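CbsA (Xanthomonas oryzae pv. oryzae, PDB 5XYH) hydrolyses beta-1,4-glucosidic bonds of cellulose as a cell-wall-degrading exoglucanase of glycoside hydrolase family 6, probably releasing cellobiose from chain ends. Local coordinates at residues P17-E22 with G407-A412; K43-Y48 with Y357-G362; L109-A114 with S166-Y171. One frame throughout, in Å; residues are numbered along the deposited sequence.

Contact 1: P17-E22 with G407-A412; sequences PDYSKE and GTWFHA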
ATOM      1  N   PRO A  17       9.677 -16.144   2.877  1.00 15.72           N
ATOM      2  CA  PRO A  17      11.005 -16.588   2.420  1.00 16.06           C
ATOM      3  C   PRO A  17      11.341 -16.122   1.019  1.00 15.86           C
ATOM      4  O   PRO A  17      12.526 -16.091   0.660  1.00 16.01           O
ATOM      5  CB  PRO A  17      10.923 -18.120   2.502  1.00 17.43           C
ATOM      6  CG  PRO A  17       9.479 -18.440   2.552  1.00 17.45           C
ATOM      7  CD  PRO A  17       8.791 -17.277   3.205  1.00 16.22           C
ATOM      8  N   ASP A  18      10.348 -15.741   0.214  1.00 15.22           N
ATOM      9  CA  ASP A  18      10.675 -15.195  -1.099  1.00 15.15           C
ATOM     10  C   ASP A  18      11.291 -13.807  -0.976  1.00 14.95           C
ATOM     11  O   ASP A  18      12.201 -13.456  -1.734  1.00 14.84           O
ATOM     12  CB  ASP A  18       9.438 -15.156  -1.980  1.00 15.49           C
ATOM     13  CG  ASP A  18       8.913 -16.533  -2.294  1.00 16.84           C
ATOM     14  OD1 ASP A  18       9.737 -17.474  -2.396  1.00 17.98           O
ATOM     15  OD2 ASP A  18       7.678 -16.666  -2.439  1.00 16.73           O
ATOM     16  N   TYR A  19      10.782 -12.990  -0.048  1.00 14.46           N
ATOM     17  CA  TYR A  19      11.418 -11.703   0.217  1.00 14.01           C
ATOM     18  C   TYR A  19      12.815 -11.907   0.797  1.00 13.78           C
ATOM     19  O   TYR A  19      13.764 -11.229   0.392  1.00 13.48           O
ATOM     20  CB  TYR A  19      10.536 -10.871   1.155  1.00 13.62           C
ATOM     21  CG  TYR A  19      11.020  -9.464   1.404  1.00 13.12           C
ATOM     22  CD1 TYR A  19      10.905  -8.483   0.424  1.00 13.37           C
ATOM     23  CD2 TYR A  19      11.584  -9.107   2.623  1.00 13.87           C
ATOM     24  CE1 TYR A  19      11.358  -7.189   0.644  1.00 12.94           C
ATOM     25  CE2 TYR A  19      12.036  -7.814   2.854  1.00 13.08           C
ATOM     26  CZ  TYR A  19      11.920  -6.862   1.856  1.00 13.22           C
ATOM     27  OH  TYR A  19      12.363  -5.570   2.087  1.00 12.80           O
ATOM     28  N   SER A  20      12.959 -12.853   1.735  1.00 14.42           N
ATOM     29  CA  SER A  20      14.293 -13.203   2.229  1.00 15.23           C
ATOM     30  C   SER A  20      15.233 -13.566   1.082  1.00 15.55           C
ATOM     31  O   SER A  20      16.383 -13.109   1.044  1.00 15.96           O
ATOM     32  CB  SER A  20      14.202 -14.351   3.240  1.00 15.04           C
ATOM     33  OG  SER A  20      13.402 -13.963   4.351  1.00 17.15           O
ATOM     34  N   LYS A  21      14.759 -14.372   0.126  1.00 15.50           N
ATOM     35  CA  LYS A  21      15.639 -14.783  -0.966  1.00 16.83           C
ATOM     36  C   LYS A  21      16.018 -13.596  -1.844  1.00 15.28           C
ATOM     37  O   LYS A  21      17.166 -13.491  -2.290  1.00 14.38           O
ATOM     38  CB  LYS A  21      14.973 -15.886  -1.784  1.00 17.92           C
ATOM     39  CG  LYS A  21      15.693 -16.196  -3.093  1.00 19.77           C
ATOM     40  CD  LYS A  21      15.338 -17.572  -3.609  1.00 21.04           C
ATOM     41  CE  LYS A  21      13.834 -17.799  -3.601  1.00 23.32           C
ATOM     42  NZ  LYS A  21      13.498 -19.151  -4.135  1.00 28.65           N
ATOM     43  N   GLU A  22      15.069 -12.681  -2.081  1.00 14.59           N
ATOM     44  CA  GLU A  22      15.383 -11.434  -2.778  1.00 14.71           C
ATOM     45  C   GLU A  22      16.462 -10.652  -2.036  1.00 14.02           C
ATOM     46  O   GLU A  22      17.451 -10.214  -2.633  1.00 14.21           O
ATOM     47  CB  GLU A  22      14.116 -10.581  -2.932  1.00 14.33           C
ATOM     48  CG  GLU A  22      13.105 -11.114  -3.956  1.00 14.22           C
ATOM     49  CD  GLU A  22      11.837 -10.276  -4.056  1.00 14.78           C
ATOM     50  OE1 GLU A  22      11.248  -9.981  -3.004  1.00 13.93           O
ATOM     51  OE2 GLU A  22      11.422  -9.925  -5.184  1.00 14.23           O
ATOM     52  N   GLY A 407       7.145  -5.787  -9.537  1.00 14.01           N
ATOM     53  CA  GLY A 407       7.093  -6.917  -8.629  1.00 14.97           C
ATOM     54  C   GLY A 407       8.313  -7.813  -8.619  1.00 14.30           C
ATOM     55  O   GLY A 407       8.266  -8.886  -8.006  1.00 15.17           O
ATOM     56  N   THR A 408       9.398  -7.423  -9.283  1.00 13.73           N
ATOM     57  CA  THR A 408      10.666  -8.145  -9.229  1.00 14.25           C
ATOM     58  C   THR A 408      11.747  -7.249  -8.624  1.00 13.81           C
ATOM     59  O   THR A 408      11.595  -6.029  -8.522  1.00 13.01           O
ATOM     60  CB  THR A 408      11.098  -8.632 -10.622  1.00 13.88           C
ATOM     61  OG1 THR A 408      11.508  -7.518 -11.419  1.00 13.32           O
ATOM     62  CG2 THR A 408       9.942  -9.317 -11.306  1.00 14.51           C
ATOM     63  N   TRP A 409      12.861  -7.870  -8.231  1.00 13.99           N
ATOM     64  CA  TRP A 409      13.814  -7.207  -7.347  1.00 14.00           C
ATOM     65  C   TRP A 409      14.598  -6.099  -8.044  1.00 13.76           C
ATOM     66  O   TRP A 409      15.091  -6.267  -9.164  1.00 13.74           O
ATOM     67  CB  TRP A 409      14.787  -8.235  -6.781  1.00 14.51           C
ATOM     68  CG  TRP A 409      15.457  -7.799  -5.546  1.00 14.54           C
ATOM     69  CD1 TRP A 409      16.798  -7.649  -5.355  1.00 14.49           C
ATOM     70  CD2 TRP A 409      14.831  -7.458  -4.301  1.00 13.86           C
ATOM     71  NE1 TRP A 409      17.048  -7.231  -4.069  1.00 14.43           N
ATOM     72  CE2 TRP A 409      15.859  -7.121  -3.396  1.00 13.71           C
ATOM     73  CE3 TRP A 409      13.501  -7.418  -3.858  1.00 13.68           C
ATOM     74  CZ2 TRP A 409      15.603  -6.736  -2.077  1.00 13.15           C
ATOM     75  CZ3 TRP A 409      13.249  -7.044  -2.536  1.00 13.11           C
ATOM     76  CH2 TRP A 409      14.297  -6.702  -1.669  1.00 13.23           C
ATOM     77  N   PHE A 410      14.767  -4.981  -7.344  1.00 13.00           N
ATOM     78  CA  PHE A 410      15.428  -3.787  -7.864  1.00 13.44           C
ATOM     79  C   PHE A 410      16.572  -3.461  -6.905  1.00 13.73           C
ATOM     80  O   PHE A 410      16.407  -2.678  -5.969  1.00 12.29           O
ATOM     81  CB  PHE A 410      14.410  -2.638  -8.002  1.00 12.46           C
ATOM     82  CG  PHE A 410      14.906  -1.439  -8.776  1.00 12.56           C
ATOM     83  CD1 PHE A 410      16.218  -1.351  -9.225  1.00 12.86           C
ATOM     84  CD2 PHE A 410      14.035  -0.392  -9.056  1.00 11.87           C
ATOM     85  CE1 PHE A 410      16.651  -0.237  -9.925  1.00 13.49           C
ATOM     86  CE2 PHE A 410      14.460   0.720  -9.751  1.00 12.69           C
ATOM     87  CZ  PHE A 410      15.770   0.795 -10.196  1.00 13.39           C
ATOM     88  N   HIS A 411      17.736  -4.076  -7.159  1.00 14.17           N
ATOM     89  CA  HIS A 411      18.870  -3.973  -6.240  1.00 14.38           C
ATOM     90  C   HIS A 411      19.234  -2.524  -5.920  1.00 13.83           C
ATOM     91  O   HIS A 411      19.468  -2.183  -4.753  1.00 12.92           O
ATOM     92  CB  HIS A 411      20.073  -4.719  -6.823  1.00 15.58           C
ATOM     93  CG  HIS A 411      21.318  -4.591  -6.003  1.00 16.14           C
ATOM     94  ND1 HIS A 411      21.462  -5.194  -4.772  1.00 16.03           N
ATOM     95  CD2 HIS A 411      22.479  -3.935  -6.239  1.00 16.50           C
ATOM     96  CE1 HIS A 411      22.652  -4.906  -4.278  1.00 15.94           C
ATOM     97  NE2 HIS A 411      23.292  -4.150  -5.152  1.00 16.76           N
ATOM     98  N   ALA A 412      19.273  -1.647  -6.931  1.00 13.10           N
ATOM     99  CA  ALA A 412      19.684  -0.269  -6.671  1.00 14.02           C
ATOM    100  C   ALA A 412      18.692   0.457  -5.763  1.00 13.05           C
ATOM    101  O   ALA A 412      19.100   1.185  -4.853  1.00 11.65           O
ATOM    102  CB  ALA A 412      19.871   0.493  -7.980  1.00 13.22           C
TER
HETATM  103  O   HOH W   1      12.160 -10.643  -7.652  1.00 15.63           O
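Glu-22 lies over one face of the Trp-409 indole. Its CB lies over the six-membered ring, 3.5 Å from the centroid of that ring of Trp-409. The approach is only 19° off the ring normal, a CH-pi contact. With its chain extended beyond CG, Glu-22 runs on toward the rim of the indole, and its CD comes 3.3 Å from Trp-409 CE3. The carboxylate is tilted 42° from the ring plane. Tyr-19, one helical turn earlier, reaches the rim of the same ring: its CE1 is 3.7 Å from Trp-409 CZ3. CG of Tyr-19 stands anti to the backbone N (chi1 -174°), which brings the CD1-CE1 side of the ring to the indole rim. Its hydroxyl binds Gly-363 O.

The packing over the indole is tight; the water-bridged side is looser. No direct hydrogen bond crosses. A water donates a hydrogen bond to Glu-22 OE2 at 2.7 Å and weakly accepts from Trp-409 N at 2.9 Å. Thr-408 turns its side chain away, and Arg-66 makes only a long, weak ion pair with OE2. Indole NE1 bonds to Ser-26 OG, further along helix 17-27. The contact joins that helix to the loop leading into helix 411-419 at the protein surface. Its chemistry is consistent with a grip largely by van der Waals and CH-pi contact; the water donor and Arg-66 probably keep the carboxylate ionised.

Contact 2: K43-Y48 with Y357-G362; sequences KSYPTY and YVWGKG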
ATOM      1  N   LYS A  43      15.379  -8.201   6.282  1.00 14.60           N
ATOM      2  CA  LYS A  43      14.669  -9.423   5.924  1.00 14.98           C
ATOM      3  C   LYS A  43      14.133 -10.186   7.130  1.00 14.89           C
ATOM      4  O   LYS A  43      13.516 -11.238   6.940  1.00 14.85           O
ATOM      5  CB  LYS A  43      15.552 -10.348   5.072  1.00 15.59           C
ATOM      6  CG  LYS A  43      16.754 -10.916   5.767  1.00 15.47           C
ATOM      7  CD  LYS A  43      17.364 -12.046   4.960  1.00 16.45           C
ATOM      8  CE  LYS A  43      18.640 -12.564   5.617  1.00 17.86           C
ATOM      9  NZ  LYS A  43      19.050 -13.888   5.067  1.00 17.16           N
ATOM     10  N   SER A  44      14.353  -9.702   8.358  1.00 14.68           N
ATOM     11  CA  SER A  44      13.736 -10.332   9.521  1.00 16.83           C
ATOM     12  C   SER A  44      12.310  -9.844   9.763  1.00 16.76           C
ATOM     13  O   SER A  44      11.630 -10.376  10.650  1.00 16.51           O
ATOM     14  CB  SER A  44      14.581 -10.105  10.790  1.00 18.15           C
ATOM     15  OG  SER A  44      14.555  -8.759  11.268  1.00 17.64           O
ATOM     16  N   TYR A  45      11.824  -8.844   8.969  1.00 15.51           N
ATOM     17  CA  TYR A  45      10.520  -8.260   9.233  1.00 14.75           C
ATOM     18  C   TYR A  45       9.454  -8.869   8.332  1.00 14.60           C
ATOM     19  O   TYR A  45       9.729  -9.224   7.184  1.00 15.00           O
ATOM     20  CB  TYR A  45      10.555  -6.747   9.018  1.00 14.57           C
ATOM     21  CG  TYR A  45      11.436  -6.000  10.007  1.00 15.26           C
ATOM     22  CD1 TYR A  45      11.205  -6.073  11.385  1.00 16.11           C
ATOM     23  CD2 TYR A  45      12.473  -5.188   9.558  1.00 16.03           C
ATOM     24  CE1 TYR A  45      12.006  -5.377  12.291  1.00 16.77           C
ATOM     25  CE2 TYR A  45      13.265  -4.484  10.448  1.00 16.63           C
ATOM     26  CZ  TYR A  45      13.034  -4.589  11.817  1.00 16.94           C
ATOM     27  OH  TYR A  45      13.837  -3.876  12.688  1.00 18.67           O
ATOM     28  N   PRO A  46       8.232  -9.020   8.848  1.00 15.27           N
ATOM     29  CA  PRO A  46       7.124  -9.496   8.009  1.00 15.19           C
ATOM     30  C   PRO A  46       6.860  -8.539   6.860  1.00 13.89           C
ATOM     31  O   PRO A  46       6.904  -7.321   7.035  1.00 13.41           O
ATOM     32  CB  PRO A  46       5.931  -9.530   8.972  1.00 14.33           C
ATOM     33  CG  PRO A  46       6.516  -9.591  10.332  1.00 16.25           C
ATOM     34  CD  PRO A  46       7.854  -8.892  10.269  1.00 15.42           C
ATOM     35  N   THR A  47       6.548  -9.105   5.688  1.00 14.32           N
ATOM     36  CA  THR A  47       6.148  -8.347   4.506  1.00 13.77           C
ATOM     37  C   THR A  47       4.906  -8.986   3.899  1.00 13.62           C
ATOM     38  O   THR A  47       4.706 -10.196   3.995  1.00 13.42           O
ATOM     39  CB  THR A  47       7.270  -8.281   3.436  1.00 14.30           C
ATOM     40  OG1 THR A  47       7.726  -9.605   3.137  1.00 14.21           O
ATOM     41  CG2 THR A  47       8.451  -7.436   3.922  1.00 13.98           C
ATOM     42  N   TYR A  48       4.058  -8.162   3.283  1.00 13.35           N
ATOM     43  CA  TYR A  48       2.797  -8.660   2.753  1.00 12.74           C
ATOM     44  C   TYR A  48       3.010  -9.371   1.416  1.00 13.53           C
ATOM     45  O   TYR A  48       3.907  -9.027   0.640  1.00 13.12           O
ATOM     46  CB  TYR A  48       1.789  -7.508   2.622  1.00 13.24           C
ATOM     47  CG  TYR A  48       0.991  -7.337   3.895  1.00 13.45           C
ATOM     48  CD1 TYR A  48       1.642  -7.149   5.106  1.00 14.30           C
ATOM     49  CD2 TYR A  48      -0.410  -7.410   3.901  1.00 13.46           C
ATOM     50  CE1 TYR A  48       0.948  -7.023   6.288  1.00 13.84           C
ATOM     51  CE2 TYR A  48      -1.119  -7.279   5.094  1.00 13.68           C
ATOM     52  CZ  TYR A  48      -0.423  -7.092   6.277  1.00 14.16           C
ATOM     53  OH  TYR A  48      -1.064  -6.972   7.486  1.00 15.41           O
ATOM     54  N   TYR A 357       1.536  -0.606  12.119  1.00 13.26           N
ATOM     55  CA  TYR A 357       2.350  -0.259  10.956  1.00 13.45           C
ATOM     56  C   TYR A 357       2.723  -1.564  10.267  1.00 13.06           C
ATOM     57  O   TYR A 357       3.136  -2.513  10.934  1.00 12.98           O
ATOM     58  CB  TYR A 357       3.617   0.508  11.340  1.00 12.74           C
ATOM     59  CG  TYR A 357       3.393   1.810  12.089  1.00 13.26           C
ATOM     60  CD1 TYR A 357       2.335   2.656  11.778  1.00 14.30           C
ATOM     61  CD2 TYR A 357       4.253   2.193  13.105  1.00 14.99           C
ATOM     62  CE1 TYR A 357       2.130   3.850  12.476  1.00 14.20           C
ATOM     63  CE2 TYR A 357       4.066   3.374  13.803  1.00 15.34           C
ATOM     64  CZ  TYR A 357       3.008   4.198  13.485  1.00 16.14           C
ATOM     65  OH  TYR A 357       2.833   5.364  14.184  1.00 15.98           O
ATOM     66  N   VAL A 358       2.548  -1.628   8.941  1.00 12.55           N
ATOM     67  CA  VAL A 358       2.805  -2.849   8.185  1.00 12.11           C
ATOM     68  C   VAL A 358       3.727  -2.500   7.020  1.00 12.37           C
ATOM     69  O   VAL A 358       3.802  -1.353   6.575  1.00 10.95           O
ATOM     70  CB  VAL A 358       1.513  -3.522   7.658  1.00 12.12           C
ATOM     71  CG1 VAL A 358       0.548  -3.873   8.807  1.00 13.36           C
ATOM     72  CG2 VAL A 358       0.829  -2.641   6.616  1.00 11.63           C
ATOM     73  N   TRP A 359       4.454  -3.504   6.539  1.00 11.70           N
ATOM     74  CA  TRP A 359       5.192  -3.354   5.287  1.00 11.35           C
ATOM     75  C   TRP A 359       4.301  -3.973   4.220  1.00 12.72           C
ATOM     76  O   TRP A 359       4.395  -5.165   3.913  1.00 13.22           O
ATOM     77  CB  TRP A 359       6.566  -4.008   5.361  1.00 12.38           C
ATOM     78  CG  TRP A 359       7.538  -3.198   6.139  1.00 11.95           C
ATOM     79  CD1 TRP A 359       7.269  -2.078   6.878  1.00 11.87           C
ATOM     80  CD2 TRP A 359       8.947  -3.414   6.236  1.00 12.45           C
ATOM     81  NE1 TRP A 359       8.419  -1.596   7.432  1.00 12.82           N
ATOM     82  CE2 TRP A 359       9.466  -2.403   7.066  1.00 12.95           C
ATOM     83  CE3 TRP A 359       9.821  -4.375   5.714  1.00 13.67           C
ATOM     84  CZ2 TRP A 359      10.830  -2.316   7.382  1.00 13.07           C
ATOM     85  CZ3 TRP A 359      11.178  -4.293   6.033  1.00 13.64           C
ATOM     86  CH2 TRP A 359      11.666  -3.272   6.855  1.00 14.30           C
ATOM     87  N   GLY A 360       3.387  -3.152   3.698  1.00 12.29           N
ATOM     88  CA  GLY A 360       2.482  -3.617   2.660  1.00 12.10           C
ATOM     89  C   GLY A 360       3.218  -4.018   1.403  1.00 13.38           C
ATOM     90  O   GLY A 360       2.975  -5.081   0.835  1.00 13.63           O
ATOM     91  N   LYS A 361       4.133  -3.176   0.953  1.00 12.87           N
ATOM     92  CA  LYS A 361       5.013  -3.525  -0.147  1.00 13.18           C
ATOM     93  C   LYS A 361       6.433  -3.603   0.385  1.00 13.66           C
ATOM     94  O   LYS A 361       6.972  -2.596   0.860  1.00 13.64           O
ATOM     95  CB  LYS A 361       4.914  -2.509  -1.282  1.00 12.92           C
ATOM     96  CG  LYS A 361       5.945  -2.755  -2.375  1.00 14.84           C
ATOM     97  CD  LYS A 361       5.301  -2.796  -3.744  1.00 15.16           C
ATOM     98  CE  LYS A 361       6.375  -2.936  -4.830  1.00 15.62           C
ATOM     99  NZ  LYS A 361       5.739  -3.026  -6.166  1.00 16.68           N
ATOM    100  N   GLY A 362       7.033  -4.788   0.301  1.00 14.58           N
ATOM    101  CA  GLY A 362       8.408  -4.982   0.740  1.00 14.37           C
ATOM    102  C   GLY A 362       9.407  -4.162  -0.050  1.00 13.45           C
ATOM    103  O   GLY A 362       9.460  -4.255  -1.282  1.00 14.07           O
TER
HETATM  104  O   HOH W   2       4.393  -6.197   7.507  1.00 13.75           O
HETATM  105  O   HOH W   3       5.685  -7.130  -0.665  1.00 15.37           O
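Trp-359 has Tyr-45 over one face and Thr-47 at an edge. Tyr-45 CB sits over the rim of the six-membered ring, 4.2 Å from its centroid. The Tyr-45 ring turns an edge to the same indole in an offset edge-to-face pair, with planes 67° apart. Its CD2 makes the closest touch, 3.4 Å from Trp-359 CH2. Ser-44 OG lies over the centre of one face of the Tyr-45 ring. In the plane of the indole, Thr-47 CG2 meets CE3 of Trp-359 at 3.8 Å. That methyl is anti to the carbonyl carbon of Thr-47, and it also packs on the CA of Gly-362. Indole NE1 is held by Met-344 O.

The two segments belong to the family 6 fold, a distorted beta/alpha barrel. One leads into strand 49-51, and the other leaves strand 354-358. Strand 49-51 pairs with 86-92 and strand 354-358 with 292-296, so the contact bridges two strands that do not pair with each other. The direct backbone bond is Tyr-48 N to Trp-359 O, 3.1 Å long with a C=O...N angle of 169°. Two waters add to it. One donates to Pro-46 O and accepts from Trp-359 N; it also lies in the plane of the Tyr-48 ring, at its edge. The other joins Tyr-48 O to Gly-362 N.

Tyr-48 packs CE1 against Val-358 CB at 3.8 Å, while its CB lies 3.2 Å from Gly-360 O. The buried Tyr-48 OH has no hydrogen-bond partner in the model and rests 3.7 Å from Val-358 CG1. Gly-360 O is bound by Trp-50 NE1.

Contact 3: L109-A114 with S166-Y171; sequences LPLTQA and SSSGIY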
ATOM      1  N   LEU A 109      -7.553  -8.957 -15.792  1.00 14.99           N
ATOM      2  CA  LEU A 109      -8.980  -9.160 -15.984  1.00 15.60           C
ATOM      3  C   LEU A 109      -9.607  -7.933 -16.623  1.00 15.41           C
ATOM      4  O   LEU A 109      -9.337  -6.804 -16.184  1.00 14.99           O
ATOM      5  CB  LEU A 109      -9.659  -9.458 -14.642  1.00 15.23           C
ATOM      6  CG  LEU A 109      -9.202 -10.759 -13.974  1.00 14.81           C
ATOM      7  CD1 LEU A 109      -9.927 -11.003 -12.648  1.00 14.01           C
ATOM      8  CD2 LEU A 109      -9.449 -11.902 -14.927  1.00 14.54           C
ATOM      9  N   PRO A 110     -10.447  -8.111 -17.639  1.00 15.57           N
ATOM     10  CA  PRO A 110     -11.081  -6.962 -18.286  1.00 16.35           C
ATOM     11  C   PRO A 110     -12.252  -6.427 -17.482  1.00 15.62           C
ATOM     12  O   PRO A 110     -12.913  -7.151 -16.736  1.00 16.09           O
ATOM     13  CB  PRO A 110     -11.554  -7.540 -19.627  1.00 16.47           C
ATOM     14  CG  PRO A 110     -11.859  -8.964 -19.312  1.00 16.39           C
ATOM     15  CD  PRO A 110     -10.823  -9.384 -18.283  1.00 16.31           C
ATOM     16  N   LEU A 111     -12.510  -5.135 -17.671  1.00 15.93           N
ATOM     17  CA  LEU A 111     -13.620  -4.432 -17.031  1.00 16.06           C
ATOM     18  C   LEU A 111     -14.915  -4.740 -17.778  1.00 16.32           C
ATOM     19  O   LEU A 111     -15.499  -3.903 -18.472  1.00 15.99           O
ATOM     20  CB  LEU A 111     -13.346  -2.937 -16.983  1.00 16.95           C
ATOM     21  CG  LEU A 111     -14.352  -2.162 -16.136  1.00 18.33           C
ATOM     22  CD1 LEU A 111     -14.067  -2.355 -14.635  1.00 16.08           C
ATOM     23  CD2 LEU A 111     -14.367  -0.680 -16.532  1.00 19.28           C
ATOM     24  N   THR A 112     -15.353  -5.986 -17.618  1.00 15.61           N
ATOM     25  CA  THR A 112     -16.599  -6.496 -18.166  1.00 16.42           C
ATOM     26  C   THR A 112     -17.231  -7.421 -17.135  1.00 16.28           C
ATOM     27  O   THR A 112     -16.568  -7.886 -16.203  1.00 15.24           O
ATOM     28  CB  THR A 112     -16.380  -7.285 -19.469  1.00 16.33           C
ATOM     29  OG1 THR A 112     -15.586  -8.442 -19.178  1.00 15.98           O
ATOM     30  CG2 THR A 112     -15.659  -6.430 -20.538  1.00 16.41           C
ATOM     31  N   GLN A 113     -18.518  -7.716 -17.334  1.00 15.48           N
ATOM     32  CA  GLN A 113     -19.181  -8.720 -16.504  1.00 16.15           C
ATOM     33  C   GLN A 113     -18.485 -10.073 -16.591  1.00 16.94           C
ATOM     34  O   GLN A 113     -18.329 -10.769 -15.578  1.00 16.14           O
ATOM     35  CB  GLN A 113     -20.643  -8.850 -16.912  1.00 17.76           C
ATOM     36  CG  GLN A 113     -21.470  -7.664 -16.493  1.00 17.55           C
ATOM     37  CD  GLN A 113     -21.469  -7.468 -14.991  1.00 18.68           C
ATOM     38  OE1 GLN A 113     -21.567  -8.434 -14.228  1.00 17.61           O
ATOM     39  NE2 GLN A 113     -21.351  -6.213 -14.557  1.00 18.46           N
ATOM     40  N   ALA A 114     -18.043 -10.467 -17.789  1.00 17.07           N
ATOM     41  CA  ALA A 114     -17.258 -11.692 -17.880  1.00 16.46           C
ATOM     42  C   ALA A 114     -15.992 -11.587 -17.034  1.00 16.08           C
ATOM     43  O   ALA A 114     -15.595 -12.555 -16.365  1.00 16.75           O
ATOM     44  CB  ALA A 114     -16.931 -12.001 -19.341  1.00 17.80           C
ATOM     45  N   SER A 166     -16.818   3.076 -12.432  1.00 19.50           N
ATOM     46  CA  SER A 166     -17.929   3.548 -11.622  1.00 19.69           C
ATOM     47  C   SER A 166     -19.267   3.154 -12.233  1.00 19.40           C
ATOM     48  O   SER A 166     -20.073   2.459 -11.600  1.00 19.50           O
ATOM     49  CB  SER A 166     -17.844   5.060 -11.473  1.00 20.57           C
ATOM     50  OG  SER A 166     -18.791   5.479 -10.525  1.00 23.41           O
ATOM     51  N   SER A 167     -19.512   3.600 -13.470  1.00 20.82           N
ATOM     52  CA  SER A 167     -20.829   3.452 -14.085  1.00 20.83           C
ATOM     53  C   SER A 167     -21.191   1.991 -14.314  1.00 20.06           C
ATOM     54  O   SER A 167     -22.373   1.635 -14.253  1.00 19.17           O
ATOM     55  CB  SER A 167     -20.874   4.226 -15.403  1.00 21.09           C
ATOM     56  OG  SER A 167     -20.041   3.624 -16.380  1.00 23.27           O
ATOM     57  N   SER A 168     -20.197   1.135 -14.569  1.00 17.81           N
ATOM     58  CA  SER A 168     -20.460  -0.290 -14.732  1.00 18.44           C
ATOM     59  C   SER A 168     -20.814  -0.969 -13.416  1.00 18.09           C
ATOM     60  O   SER A 168     -21.344  -2.083 -13.434  1.00 17.37           O
ATOM     61  CB  SER A 168     -19.245  -0.987 -15.338  1.00 18.55           C
ATOM     62  OG  SER A 168     -18.186  -1.055 -14.386  1.00 17.91           O
ATOM     63  N   GLY A 169     -20.507  -0.344 -12.281  1.00 17.95           N
ATOM     64  CA  GLY A 169     -20.705  -0.981 -10.992  1.00 17.48           C
ATOM     65  C   GLY A 169     -19.695  -2.053 -10.650  1.00 15.70           C
ATOM     66  O   GLY A 169     -19.776  -2.625  -9.559  1.00 15.61           O
ATOM     67  N   ILE A 170     -18.707  -2.307 -11.515  1.00 14.98           N
ATOM     68  CA  ILE A 170     -17.888  -3.509 -11.370  1.00 14.83           C
ATOM     69  C   ILE A 170     -16.923  -3.389 -10.192  1.00 14.66           C
ATOM     70  O   ILE A 170     -16.740  -4.354  -9.441  1.00 13.27           O
ATOM     71  CB  ILE A 170     -17.159  -3.826 -12.687  1.00 15.43           C
ATOM     72  CG1 ILE A 170     -18.194  -4.228 -13.750  1.00 15.61           C
ATOM     73  CG2 ILE A 170     -16.160  -4.945 -12.476  1.00 14.53           C
ATOM     74  CD1 ILE A 170     -17.603  -4.516 -15.149  1.00 16.13           C
ATOM     75  N   TYR A 171     -16.288  -2.221  -9.999  1.00 13.69           N
ATOM     76  CA  TYR A 171     -15.423  -2.065  -8.830  1.00 13.76           C
ATOM     77  C   TYR A 171     -16.189  -2.357  -7.546  1.00 14.22           C
ATOM     78  O   TYR A 171     -15.739  -3.145  -6.709  1.00 13.50           O
ATOM     79  CB  TYR A 171     -14.827  -0.658  -8.759  1.00 14.77           C
ATOM     80  CG  TYR A 171     -13.527  -0.470  -9.499  1.00 14.50           C
ATOM     81  CD1 TYR A 171     -13.154  -1.321 -10.532  1.00 14.45           C
ATOM     82  CD2 TYR A 171     -12.678   0.591  -9.177  1.00 15.11           C
ATOM     83  CE1 TYR A 171     -11.959  -1.123 -11.223  1.00 15.54           C
ATOM     84  CE2 TYR A 171     -11.488   0.795  -9.851  1.00 15.32           C
ATOM     85  CZ  TYR A 171     -11.134  -0.055 -10.876  1.00 15.47           C
ATOM     86  OH  TYR A 171      -9.953   0.157 -11.538  1.00 15.79           O
TER
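Ile-170 fills the centre of this contact, between Leu-111 and Gln-113. Its chain is extended to CD1 (chi2 177°). This sends the terminal methyl against the backbone of the other segment, where CD1 is 3.5 Å from Thr-112 C. Leu-111 has CG anti to its N (chi1 -171°), which swings the branch across to the isoleucine. Its CD1 lies 3.9 Å from Ile-170 CB and also brushes Tyr-171 CE1 at 4.2 Å. Gln-113 bends at chi2 and curls back, so that NE2 lies 3.8 Å from Ile-170 CG1. That touch is van der Waals only.

No hydrogen bond crosses between the segments. Each is shaped by its own turn. Leu-111 is the centre of an inverse gamma turn, and Thr-112 is the N-cap of helix 113-131, its OG1 accepting from Gly-115 N. Ser-168 OG accepts from Ile-170 N at 3.2 Å, an ST turn, and also bonds to Gln-164 O. Gly-169 leaves helical geometry with positive phi and stands at the N-cap of helix 170-183. Helices 113-131 and 170-183 start side by side. They lead to neighbouring parallel strands 140-145 and 188-193, an arrangement typical of adjacent beta-alpha-beta units in a beta/alpha barrel.

How the contacts relate
From the N terminus, helix 17-27 opens contact 1, which closes only at 407-412, just where helix 411-419 begins. Within that long loop, 43-48 opens contact 2, closed by 357-362, at the end of strand 354-358. Contact 3, 109-114 with 166-171, is nested inside both and closes the smallest of the three loops, which runs through helix 113-131 and strand 140-145. None of the three cross. Contacts 1 and 2 touch, with Tyr-19 packing on Thr-47 and Gly-362; together they tie the early and late parts of the chain. Contact 3 lies across the chain's centre from contact 2, its nearest atoms about 17 Å away, and ties neighbouring parts of the barrel's outer layer.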